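Local coordinates for protein dicer Related Helicase (PDB 6M6S) that binds double-stranded RNA through this C-terminal domain and, as a whole RIG-I-like helicase, probably hydrolyses ATP, at residues R43-E48 with P88-K93; A94-Q99 with Y103-K108; A109-V114 with F119-A124. One frame throughout, in Å; residues are numbered along the deposited sequence.

Interaction 1 of 3, residues R43-E48 with P88-K93; sequences RFLHVE and PQLSVK. With nucleotides of chain D.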
loop_
_atom_site.group_PDB
_atom_site.type_symbol
_atom_site.label_atom_id
_atom_site.label_comp_id
_atom_site.label_asym_id
_atom_site.label_seq_id
_atom_site.Cartn_x
_atom_site.Cartn_y
_atom_site.Cartn_z
ATOM N N ARG B 43 -22.127 2.848 13.672
ATOM C CA ARG B 43 -21.838 2.582 15.085
ATOM C C ARG B 43 -20.348 2.674 15.372
ATOM O O ARG B 43 -19.937 3.012 16.498
ATOM C CB ARG B 43 -22.318 1.170 15.460
ATOM C CG ARG B 43 -23.785 0.926 15.083
ATOM C CD ARG B 43 -24.010 -0.551 14.814
ATOM N NE ARG B 43 -23.643 -1.377 15.959
ATOM C CZ ARG B 43 -23.338 -2.670 15.870
ATOM N NH1 ARG B 43 -23.342 -3.278 14.687
ATOM N NH2 ARG B 43 -23.014 -3.352 16.964
ATOM N N PHE B 44 -19.566 2.437 14.326
ATOM C CA PHE B 44 -18.094 2.322 14.459
ATOM C C PHE B 44 -17.344 3.555 13.987
ATOM O O PHE B 44 -16.095 3.564 13.854
ATOM C CB PHE B 44 -17.606 1.060 13.742
ATOM C CG PHE B 44 -18.347 -0.158 14.185
ATOM C CD1 PHE B 44 -18.410 -0.472 15.532
ATOM C CD2 PHE B 44 -19.087 -0.906 13.268
ATOM C CE1 PHE B 44 -19.136 -1.575 15.964
ATOM C CE2 PHE B 44 -19.830 -2.009 13.688
ATOM C CZ PHE B 44 -19.860 -2.336 15.050
ATOM N N LEU B 45 -18.084 4.631 13.732
ATOM C CA LEU B 45 -17.479 5.862 13.233
ATOM C C LEU B 45 -17.923 7.067 14.054
ATOM O O LEU B 45 -19.125 7.233 14.355
ATOM C CB LEU B 45 -17.866 6.127 11.791
ATOM C CG LEU B 45 -17.501 5.006 10.813
ATOM C CD1 LEU B 45 -18.120 5.280 9.497
ATOM C CD2 LEU B 45 -15.930 4.945 10.663
ATOM N N HIS B 46 -16.987 7.958 14.373
ATOM C CA HIS B 46 -17.384 9.293 14.822
ATOM C C HIS B 46 -17.416 10.237 13.608
ATOM O O HIS B 46 -16.558 10.157 12.691
ATOM C CB HIS B 46 -16.396 9.924 15.851
ATOM C CG HIS B 46 -16.270 9.170 17.150
ATOM N ND1 HIS B 46 -17.191 9.284 18.175
ATOM C CD2 HIS B 46 -15.303 8.327 17.605
ATOM C CE1 HIS B 46 -16.820 8.515 19.188
ATOM N NE2 HIS B 46 -15.671 7.930 18.874
ATOM N N VAL B 47 -18.369 11.168 13.626
ATOM C CA VAL B 47 -18.559 12.081 12.520
ATOM C C VAL B 47 -18.216 13.457 13.034
ATOM O O VAL B 47 -18.834 13.928 14.008
ATOM C CB VAL B 47 -20.040 11.990 12.014
ATOM C CG1 VAL B 47 -20.334 13.079 10.996
ATOM C CG2 VAL B 47 -20.379 10.580 11.498
ATOM N N GLU B 48 -17.220 14.112 12.416
ATOM C CA GLU B 48 -16.680 15.366 12.925
ATOM C C GLU B 48 -16.744 16.450 11.818
ATOM O O GLU B 48 -16.206 16.232 10.732
ATOM C CB GLU B 48 -15.252 15.178 13.424
ATOM C CG GLU B 48 -14.693 16.429 14.077
ATOM C CD GLU B 48 -15.114 16.608 15.576
ATOM O OE1 GLU B 48 -15.809 15.738 16.173
ATOM O OE2 GLU B 48 -14.714 17.633 16.162
ATOM N N PRO B 88 -20.455 6.618 4.256
ATOM C CA PRO B 88 -19.034 6.753 4.602
ATOM C C PRO B 88 -18.162 6.327 3.426
ATOM O O PRO B 88 -18.498 5.399 2.684
ATOM C CB PRO B 88 -18.828 5.766 5.747
ATOM C CG PRO B 88 -20.202 5.282 6.132
ATOM C CD PRO B 88 -21.168 5.533 4.993
ATOM N N GLN B 89 -17.074 7.064 3.229
ATOM C CA GLN B 89 -15.990 6.625 2.339
ATOM C C GLN B 89 -14.755 6.356 3.158
ATOM O O GLN B 89 -14.069 7.280 3.658
ATOM C CB GLN B 89 -15.717 7.737 1.351
ATOM C CG GLN B 89 -14.727 7.288 0.215
ATOM C CD GLN B 89 -14.289 8.503 -0.556
ATOM O OE1 GLN B 89 -13.445 9.295 -0.083
ATOM N NE2 GLN B 89 -14.896 8.705 -1.725
ATOM N N LEU B 90 -14.474 5.072 3.382
ATOM C CA LEU B 90 -13.259 4.738 4.111
ATOM C C LEU B 90 -12.056 4.871 3.173
ATOM O O LEU B 90 -12.122 4.441 2.022
ATOM C CB LEU B 90 -13.354 3.331 4.636
ATOM C CG LEU B 90 -14.429 3.091 5.694
ATOM C CD1 LEU B 90 -14.652 1.588 5.945
ATOM C CD2 LEU B 90 -13.945 3.850 6.995
ATOM N N SER B 91 -10.967 5.477 3.641
ATOM C CA SER B 91 -9.769 5.679 2.814
ATOM C C SER B 91 -8.976 4.345 2.810
ATOM O O SER B 91 -8.766 3.778 3.902
ATOM C CB SER B 91 -8.880 6.708 3.481
ATOM O OG SER B 91 -7.625 6.770 2.768
ATOM N N VAL B 92 -8.483 3.884 1.649
ATOM C CA VAL B 92 -7.663 2.659 1.687
ATOM C C VAL B 92 -6.440 2.818 2.545
ATOM O O VAL B 92 -5.906 1.844 3.077
ATOM C CB VAL B 92 -7.071 2.224 0.337
ATOM C CG1 VAL B 92 -7.990 1.306 -0.392
ATOM C CG2 VAL B 92 -6.580 3.412 -0.515
ATOM N N LYS B 93 -5.926 4.043 2.673
ATOM C CA LYS B 93 -4.754 4.265 3.536
ATOM C C LYS B 93 -4.947 4.013 5.033
ATOM O O LYS B 93 -3.979 3.896 5.749
ATOM C CB LYS B 93 -4.283 5.703 3.384
ATOM C CG LYS B 93 -3.908 6.070 1.984
ATOM C CD LYS B 93 -3.841 7.598 1.896
ATOM C CE LYS B 93 -3.432 8.037 0.502
ATOM N NZ LYS B 93 -3.000 9.469 0.496
ATOM P P G D 2 -8.622 11.460 -1.155
ATOM O OP1 G D 2 -7.764 10.457 -0.446
ATOM O OP2 G D 2 -7.885 12.508 -1.939
ATOM O "O5'" G D 2 -9.536 10.577 -2.121
ATOM C "C5'" G D 2 -10.431 9.621 -1.569
ATOM C "C4'" G D 2 -11.255 8.993 -2.657
ATOM O "O4'" G D 2 -12.144 9.971 -3.220
ATOM C "C3'" G D 2 -10.494 8.456 -3.866
ATOM O "O3'" G D 2 -10.000 7.165 -3.614
ATOM C "C2'" G D 2 -11.582 8.422 -4.927
ATOM O "O2'" G D 2 -12.422 7.296 -4.691
ATOM C "C1'" G D 2 -12.379 9.676 -4.579
ATOM N N9 G D 2 -11.961 10.860 -5.349
ATOM C C8 G D 2 -11.151 11.908 -4.907
ATOM N N7 G D 2 -10.997 12.846 -5.820
ATOM C C5 G D 2 -11.770 12.392 -6.897
ATOM C C6 G D 2 -12.013 12.958 -8.178
ATOM O O6 G D 2 -11.593 14.017 -8.616
ATOM N N1 G D 2 -12.836 12.164 -8.973
ATOM C C2 G D 2 -13.390 10.964 -8.580
ATOM N N2 G D 2 -14.188 10.328 -9.467
ATOM N N3 G D 2 -13.171 10.428 -7.384
ATOM C C4 G D 2 -12.366 11.186 -6.615
#

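Interaction 2 of 3, residues A94-Q99 with Y103-K108; sequences ALTFVQ and YSSMTK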
loop_
_atom_site.group_PDB
_atom_site.type_symbol
_atom_site.label_atom_id
_atom_site.label_comp_id
_atom_site.label_asym_id
_atom_site.label_seq_id
_atom_site.Cartn_x
_atom_site.Cartn_y
_atom_site.Cartn_z
ATOM N N ALA B 94 -6.214 3.953 5.512
ATOM C CA ALA B 94 -6.480 3.793 6.908
ATOM C C ALA B 94 -6.916 2.377 7.231
ATOM O O ALA B 94 -7.161 2.092 8.412
ATOM C CB ALA B 94 -7.673 4.715 7.248
ATOM N N LEU B 95 -6.937 1.532 6.202
ATOM C CA LEU B 95 -7.500 0.165 6.306
ATOM C C LEU B 95 -6.462 -0.948 6.225
ATOM O O LEU B 95 -5.459 -0.864 5.487
ATOM C CB LEU B 95 -8.487 -0.080 5.188
ATOM C CG LEU B 95 -9.748 0.813 5.236
ATOM C CD1 LEU B 95 -10.605 0.426 4.059
ATOM C CD2 LEU B 95 -10.503 0.660 6.574
ATOM N N THR B 96 -6.726 -1.996 7.003
ATOM C CA THR B 96 -6.077 -3.284 6.798
ATOM C C THR B 96 -7.190 -4.229 6.394
ATOM O O THR B 96 -8.268 -4.278 7.032
ATOM C CB THR B 96 -5.406 -3.758 8.068
ATOM O OG1 THR B 96 -4.306 -2.862 8.356
ATOM C CG2 THR B 96 -4.733 -5.123 7.866
ATOM N N PHE B 97 -6.984 -5.011 5.326
ATOM C CA PHE B 97 -7.952 -6.017 4.900
ATOM C C PHE B 97 -7.548 -7.366 5.467
ATOM O O PHE B 97 -6.385 -7.763 5.354
ATOM C CB PHE B 97 -7.992 -6.080 3.385
ATOM C CG PHE B 97 -8.406 -4.777 2.761
ATOM C CD1 PHE B 97 -9.733 -4.499 2.533
ATOM C CD2 PHE B 97 -7.461 -3.842 2.425
ATOM C CE1 PHE B 97 -10.087 -3.280 1.967
ATOM C CE2 PHE B 97 -7.807 -2.615 1.877
ATOM C CZ PHE B 97 -9.162 -2.372 1.631
ATOM N N VAL B 98 -8.498 -8.051 6.130
ATOM C CA VAL B 98 -8.106 -9.329 6.745
ATOM C C VAL B 98 -8.971 -10.448 6.174
ATOM O O VAL B 98 -10.216 -10.317 6.169
ATOM C CB VAL B 98 -8.301 -9.260 8.254
ATOM C CG1 VAL B 98 -8.170 -10.678 8.870
ATOM C CG2 VAL B 98 -7.370 -8.194 8.874
ATOM N N GLN B 99 -8.349 -11.542 5.741
ATOM C CA GLN B 99 -9.092 -12.750 5.370
ATOM C C GLN B 99 -8.981 -13.693 6.549
ATOM O O GLN B 99 -7.964 -14.327 6.765
ATOM C CB GLN B 99 -8.513 -13.405 4.110
ATOM C CG GLN B 99 -9.612 -14.035 3.233
ATOM C CD GLN B 99 -10.421 -15.106 3.983
ATOM O OE1 GLN B 99 -9.842 -16.021 4.565
ATOM N NE2 GLN B 99 -11.751 -14.978 3.985
ATOM N N TYR B 103 -5.940 -16.549 7.551
ATOM C CA TYR B 103 -5.016 -15.893 8.476
ATOM C C TYR B 103 -4.101 -14.933 7.703
ATOM O O TYR B 103 -2.885 -14.980 7.873
ATOM C CB TYR B 103 -4.192 -16.907 9.230
ATOM C CG TYR B 103 -5.090 -17.770 10.086
ATOM C CD1 TYR B 103 -5.589 -17.276 11.282
ATOM C CD2 TYR B 103 -5.491 -19.027 9.674
ATOM C CE1 TYR B 103 -6.436 -18.035 12.083
ATOM C CE2 TYR B 103 -6.355 -19.800 10.469
ATOM C CZ TYR B 103 -6.813 -19.291 11.674
ATOM O OH TYR B 103 -7.660 -20.035 12.484
ATOM N N SER B 104 -4.695 -14.097 6.854
ATOM C CA SER B 104 -3.849 -13.215 6.033
ATOM C C SER B 104 -4.322 -11.816 6.178
ATOM O O SER B 104 -5.509 -11.568 6.407
ATOM C CB SER B 104 -3.978 -13.598 4.575
ATOM O OG SER B 104 -5.313 -13.323 4.152
ATOM N N SER B 105 -3.404 -10.863 6.095
ATOM C CA SER B 105 -3.858 -9.493 6.062
ATOM C C SER B 105 -3.086 -8.716 5.023
ATOM O O SER B 105 -1.983 -9.122 4.661
ATOM C CB SER B 105 -3.764 -8.818 7.415
ATOM O OG SER B 105 -2.420 -8.604 7.713
ATOM N N MET B 106 -3.694 -7.619 4.545
ATOM C CA MET B 106 -3.081 -6.877 3.408
ATOM C C MET B 106 -3.348 -5.387 3.539
ATOM O O MET B 106 -4.435 -4.940 3.956
ATOM C CB MET B 106 -3.704 -7.356 2.085
ATOM C CG MET B 106 -3.509 -8.855 1.751
ATOM S SD MET B 106 -4.962 -9.684 2.507
ATOM C CE MET B 106 -4.785 -11.201 1.631
ATOM N N THR B 107 -2.386 -4.569 3.153
ATOM C CA THR B 107 -2.646 -3.147 2.980
ATOM C C THR B 107 -2.448 -2.845 1.514
ATOM O O THR B 107 -1.619 -3.545 0.849
ATOM C CB THR B 107 -1.780 -2.215 3.845
ATOM O OG1 THR B 107 -0.380 -2.304 3.470
ATOM C CG2 THR B 107 -1.901 -2.511 5.371
ATOM N N LYS B 108 -3.228 -1.877 1.009
ATOM C CA LYS B 108 -3.251 -1.561 -0.428
ATOM C C LYS B 108 -3.173 -0.031 -0.608
ATOM O O LYS B 108 -3.615 0.727 0.266
ATOM C CB LYS B 108 -4.559 -2.092 -1.030
ATOM C CG LYS B 108 -4.650 -3.644 -1.004
ATOM C CD LYS B 108 -3.561 -4.239 -1.913
ATOM C CE LYS B 108 -3.548 -5.792 -1.840
ATOM N NZ LYS B 108 -2.406 -6.412 -2.595
HETATM O O HOH W 1 -5.059 -0.639 2.750
#

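Interaction 3 of 3, residues A109-V114 with F119-A124; sequences AKWSDV and FYISEA. With nucleotides of chain D.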
loop_
_atom_site.group_PDB
_atom_site.type_symbol
_atom_site.label_atom_id
_atom_site.label_comp_id
_atom_site.label_asym_id
_atom_site.label_seq_id
_atom_site.Cartn_x
_atom_site.Cartn_y
_atom_site.Cartn_z
ATOM N N ALA B 109 -2.462 0.373 -1.649
ATOM C CA ALA B 109 -2.189 1.775 -1.921
ATOM C C ALA B 109 -3.408 2.471 -2.541
ATOM O O ALA B 109 -3.650 3.629 -2.259
ATOM C CB ALA B 109 -1.002 1.865 -2.834
ATOM N N LYS B 110 -4.207 1.732 -3.302
ATOM C CA LYS B 110 -5.365 2.339 -3.957
ATOM C C LYS B 110 -6.548 1.377 -3.902
ATOM O O LYS B 110 -6.298 0.169 -3.985
ATOM C CB LYS B 110 -5.053 2.496 -5.444
ATOM C CG LYS B 110 -3.675 3.082 -5.804
ATOM C CD LYS B 110 -3.657 3.628 -7.239
ATOM C CE LYS B 110 -2.965 2.684 -8.224
ATOM N NZ LYS B 110 -2.321 3.475 -9.331
ATOM N N TRP B 111 -7.778 1.914 -3.843
ATOM C CA TRP B 111 -9.002 1.096 -3.935
ATOM C C TRP B 111 -8.917 0.233 -5.189
ATOM O O TRP B 111 -9.376 -0.907 -5.228
ATOM C CB TRP B 111 -10.334 1.919 -3.852
ATOM C CG TRP B 111 -10.820 2.143 -2.480
ATOM C CD1 TRP B 111 -10.876 3.319 -1.813
ATOM C CD2 TRP B 111 -11.329 1.161 -1.611
ATOM N NE1 TRP B 111 -11.377 3.115 -0.539
ATOM C CE2 TRP B 111 -11.686 1.794 -0.404
ATOM C CE3 TRP B 111 -11.518 -0.220 -1.732
ATOM C CZ2 TRP B 111 -12.203 1.111 0.680
ATOM C CZ3 TRP B 111 -12.069 -0.880 -0.686
ATOM C CH2 TRP B 111 -12.395 -0.214 0.537
ATOM N N SER B 112 -8.298 0.762 -6.227
ATOM C CA SER B 112 -8.103 -0.005 -7.444
ATOM C C SER B 112 -7.271 -1.289 -7.305
ATOM O O SER B 112 -7.496 -2.249 -8.036
ATOM C CB SER B 112 -7.563 0.895 -8.542
ATOM O OG SER B 112 -6.477 1.647 -8.030
ATOM N N ASP B 113 -6.319 -1.318 -6.355
ATOM C CA ASP B 113 -5.488 -2.520 -6.157
ATOM C C ASP B 113 -6.289 -3.555 -5.332
ATOM O O ASP B 113 -6.083 -4.762 -5.521
ATOM C CB ASP B 113 -4.208 -2.224 -5.366
ATOM C CG ASP B 113 -3.188 -1.418 -6.162
ATOM O OD1 ASP B 113 -3.046 -1.676 -7.364
ATOM O OD2 ASP B 113 -2.539 -0.527 -5.573
ATOM N N VAL B 114 -7.214 -3.068 -4.530
ATOM C CA VAL B 114 -8.128 -3.932 -3.775
ATOM C C VAL B 114 -8.971 -4.758 -4.748
ATOM O O VAL B 114 -9.129 -5.974 -4.570
ATOM C CB VAL B 114 -9.025 -3.119 -2.832
ATOM C CG1 VAL B 114 -10.016 -4.023 -2.113
ATOM C CG2 VAL B 114 -8.175 -2.352 -1.777
ATOM N N PHE B 119 -10.766 -8.535 -3.847
ATOM C CA PHE B 119 -12.167 -8.891 -4.057
ATOM C C PHE B 119 -12.872 -7.999 -5.091
ATOM O O PHE B 119 -12.521 -6.825 -5.246
ATOM C CB PHE B 119 -12.942 -8.857 -2.730
ATOM C CG PHE B 119 -12.852 -7.540 -1.960
ATOM C CD1 PHE B 119 -13.766 -6.499 -2.164
ATOM C CD2 PHE B 119 -11.909 -7.381 -0.951
ATOM C CE1 PHE B 119 -13.697 -5.318 -1.390
ATOM C CE2 PHE B 119 -11.815 -6.212 -0.202
ATOM C CZ PHE B 119 -12.707 -5.156 -0.425
ATOM N N TYR B 120 -13.845 -8.578 -5.800
ATOM C CA TYR B 120 -14.699 -7.813 -6.700
ATOM C C TYR B 120 -15.525 -6.752 -5.954
ATOM O O TYR B 120 -16.074 -7.026 -4.857
ATOM C CB TYR B 120 -15.625 -8.831 -7.358
ATOM C CG TYR B 120 -16.808 -8.268 -8.068
ATOM C CD1 TYR B 120 -16.692 -7.679 -9.310
ATOM C CD2 TYR B 120 -18.037 -8.341 -7.489
ATOM C CE1 TYR B 120 -17.816 -7.177 -9.971
ATOM C CE2 TYR B 120 -19.159 -7.840 -8.128
ATOM C CZ TYR B 120 -19.043 -7.251 -9.372
ATOM O OH TYR B 120 -20.207 -6.763 -9.980
ATOM N N ILE B 121 -15.634 -5.550 -6.533
ATOM C CA ILE B 121 -16.470 -4.474 -5.975
ATOM C C ILE B 121 -17.443 -4.079 -7.071
ATOM O O ILE B 121 -17.048 -3.692 -8.186
ATOM C CB ILE B 121 -15.589 -3.249 -5.540
ATOM C CG1 ILE B 121 -14.642 -3.725 -4.447
ATOM C CG2 ILE B 121 -16.482 -2.095 -5.010
ATOM C CD1 ILE B 121 -13.664 -2.672 -3.958
ATOM N N SER B 122 -18.735 -4.161 -6.773
ATOM C CA SER B 122 -19.736 -3.839 -7.789
ATOM C C SER B 122 -19.993 -2.296 -7.863
ATOM O O SER B 122 -19.698 -1.535 -6.905
ATOM C CB SER B 122 -21.055 -4.585 -7.475
ATOM O OG SER B 122 -21.656 -4.063 -6.293
ATOM N N GLU B 123 -20.552 -1.828 -8.979
ATOM C CA GLU B 123 -21.094 -0.458 -8.999
ATOM C C GLU B 123 -22.448 -0.417 -8.307
ATOM O O GLU B 123 -23.317 -1.265 -8.574
ATOM C CB GLU B 123 -21.226 0.004 -10.458
ATOM C CG GLU B 123 -19.864 -0.126 -11.155
ATOM C CD GLU B 123 -19.809 0.422 -12.556
ATOM O OE1 GLU B 123 -20.873 0.483 -13.236
ATOM O OE2 GLU B 123 -18.665 0.746 -12.996
ATOM N N ALA B 124 -22.635 0.560 -7.414
ATOM C CA ALA B 124 -23.890 0.721 -6.682
ATOM C C ALA B 124 -25.083 0.866 -7.584
ATOM O O ALA B 124 -24.983 1.464 -8.665
ATOM C CB ALA B 124 -23.803 1.981 -5.765
ATOM P P G D 4 -6.514 5.172 -9.504
ATOM O OP1 G D 4 -5.916 3.810 -9.527
ATOM O OP2 G D 4 -5.877 6.309 -8.788
ATOM O "O5'" G D 4 -6.687 5.707 -10.999
ATOM C "C5'" G D 4 -7.444 4.987 -11.941
ATOM C "C4'" G D 4 -7.572 5.764 -13.219
ATOM O "O4'" G D 4 -8.395 6.946 -13.034
ATOM C "C3'" G D 4 -6.286 6.305 -13.788
ATOM O "O3'" G D 4 -5.579 5.288 -14.454
ATOM C "C2'" G D 4 -6.791 7.416 -14.697
ATOM O "O2'" G D 4 -7.422 6.855 -15.833
ATOM C "C1'" G D 4 -7.907 7.993 -13.840
ATOM N N9 G D 4 -7.448 9.077 -12.957
ATOM C C8 G D 4 -7.077 9.008 -11.628
ATOM N N7 G D 4 -6.712 10.176 -11.172
ATOM C C5 G D 4 -6.871 11.052 -12.244
ATOM C C6 G D 4 -6.645 12.453 -12.355
ATOM O O6 G D 4 -6.258 13.246 -11.474
ATOM N N1 G D 4 -6.912 12.901 -13.657
ATOM C C2 G D 4 -7.354 12.127 -14.710
ATOM N N2 G D 4 -7.561 12.739 -15.898
ATOM N N3 G D 4 -7.577 10.828 -14.594
ATOM C C4 G D 4 -7.309 10.374 -13.354
ATOM P P C D 3 -8.534 6.757 -4.076
ATOM O OP1 C D 3 -8.378 5.365 -3.577
ATOM O OP2 C D 3 -7.610 7.911 -3.933
ATOM O "O5'" C D 3 -8.725 6.574 -5.655
ATOM C "C5'" C D 3 -9.534 5.535 -6.192
ATOM C "C4'" C D 3 -9.916 5.783 -7.632
ATOM O "O4'" C D 3 -10.708 6.995 -7.731
ATOM C "C3'" C D 3 -8.797 6.047 -8.623
ATOM O "O3'" C D 3 -8.003 4.922 -8.968
ATOM C "C2'" C D 3 -9.564 6.676 -9.779
ATOM O "O2'" C D 3 -10.322 5.709 -10.501
ATOM C "C1'" C D 3 -10.549 7.562 -9.017
ATOM N N1 C D 3 -10.011 8.938 -8.876
ATOM C C2 C D 3 -10.203 9.803 -9.954
ATOM O O2 C D 3 -10.832 9.401 -10.946
ATOM N N3 C D 3 -9.694 11.056 -9.877
ATOM C C4 C D 3 -9.014 11.467 -8.809
ATOM N N4 C D 3 -8.550 12.730 -8.810
ATOM C C5 C D 3 -8.791 10.597 -7.703
ATOM C C6 C D 3 -9.294 9.348 -7.780
#

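Interaction 1 of 3, residues R43-E48 with P88-K93
L45 sets its CD1 methyl against the CB-CG edge of P88, 3.8 Å from CB and 4.0 Å from CG, so that one leucine branch spans two ring carbons. The leucine branch and the proline ring cross at about a right angle. The other branch of the leucine turns to a different partner: L45 CD2 meets L90 CD2 at 4.3 Å, a looser touch between two methyl groups. With CG of L45 anti to the carbonyl carbon (chi1 -57°) and the chain extended beyond it, the fork opens toward strand 85-90 and one methyl can serve each of the two residues. All three residues are buried, and no hydrogen bond crosses between the segments. I67 of strand 61-69, which lies between the two strands in the sheet, touches L45, P88 and L90 alike.

Between P88 and L90, Q89 turns toward the RNA. Its CG is anti to the backbone N (chi1 -171°) and the chain runs on extended, bringing the amide beside the sugar of G2 of chain D: OE1 lies 3.4 Å from C5' and NE2 3.4 Å from O4'. Y80 gives the same OE1 a weak hydrogen bond. Farther along, S91 OG accepts from K93 N at 3.2 Å, an ST turn that leads from the strand into the 3-10 segment.

In this fold, strands 45-48 and 85-90 form the two margins of a four-stranded antiparallel sheet, and the contact joins them through buried apolar side chains, with I67 between. Such a sheet, with its zinc-binding cysteines nearby and RNA beside its last strand, is characteristic of the C-terminal domain of RIG-I-like receptors.

Interaction 2 of 3, residues A94-Q99 with Y103-K108
F97 O takes the shortest direct hydrogen bond between the strands, from M106 N at 2.8 Å, and is approached as well by S105 CA at 3.1 Å in a CA-H...O contact. The return bond, F97 N to M106 O, is straighter, 171° at the hydrogen, and completes a hydrogen-bonded antiparallel pair. Q99 and S104 form the next such pair; because Y103 and S104 both face Q99, the hairpin begins its return with a G1 beta bulge.

F97, M106, Q99 and S104 share one face of the sheet. There S104 OG comes within 3.2 Å of Q99 CB, and the backbone oxygen of M106 lies at the edge of the F97 ring, 3.6 Å from CD2. On the face with V98 and S105, V98 CG2 lies 3.9 Å from S105 CB, and T96 CG2 also reaches that CB, at 3.8 Å. T96 OG1 is hydrogen-bonded to S15 OG. Where the strands part, a water accepts from K108 N and lies 2.8 Å from L95 O, bridging the two.

Strand 95-99 also pairs with strand 11-14 on its far side, F97 packs against helix 111-117, and strand 104-106 continues the sheet by pairing in parallel with a strand of the second subunit.

Interaction 3 of 3, residues A109-V114 with F119-A124
V114 sets its CG1 methyl over one face of the F119 ring, 3.7 Å from the centroid and 29° off the ring normal, a CH-pi contact. Both torsions serve it. CG1 of the valine stands anti to the backbone N (chi1 177°), whereas the ring of F119 is tucked between its own backbone N and carbonyl carbon (chi1 55°), so the two side chains lie side by side and point the same way. The backbones are tied alongside by F119 N to V114 O, 3.1 Å and tilted from the carbonyl plane.

I121 sends CD1 to W111 CE3 at 3.9 Å, the two side chains crossing at about a right angle, while F119 CZ stands at the indole edge. W111 NE1 is held by L90 O, and Y34 stacks on the ring.

The start of the helix also meets the RNA: S112 OG donates to OP1 of G4 of chain D at 2.7 Å, and K110 CD passes 3.2 Å from that oxygen. The chemistry implies a mixed role. Apolar groups seat the first helical turn on the core, while S112 OG, perhaps aided by the helix dipole, binds the phosphate, with the K110 chain lying beside it.

In the fold
Followed from the N terminus, the three contacts come in series, none nested in or crossing another. Interaction 1 closes the long excursion through strands 61-69 and 75-82, bringing the margins of that sheet together. The chain then passes through the 3-10 turn into interaction 2, the hairpin that completes the sheet of strand 11-14, and on into interaction 3, which closes the short helix 111-117 back on the segment leading to strand 122-123. They also touch one another: W111 packs on L95, V92 lies against residues 109-111, and F97 meets F119. Because Y34 of strand 33-36 stacks on W111 and I121 touches K29 of strand 27-30, interaction 3 brings in the third sheet, and interactions 1 and 3 both reach the RNA strand.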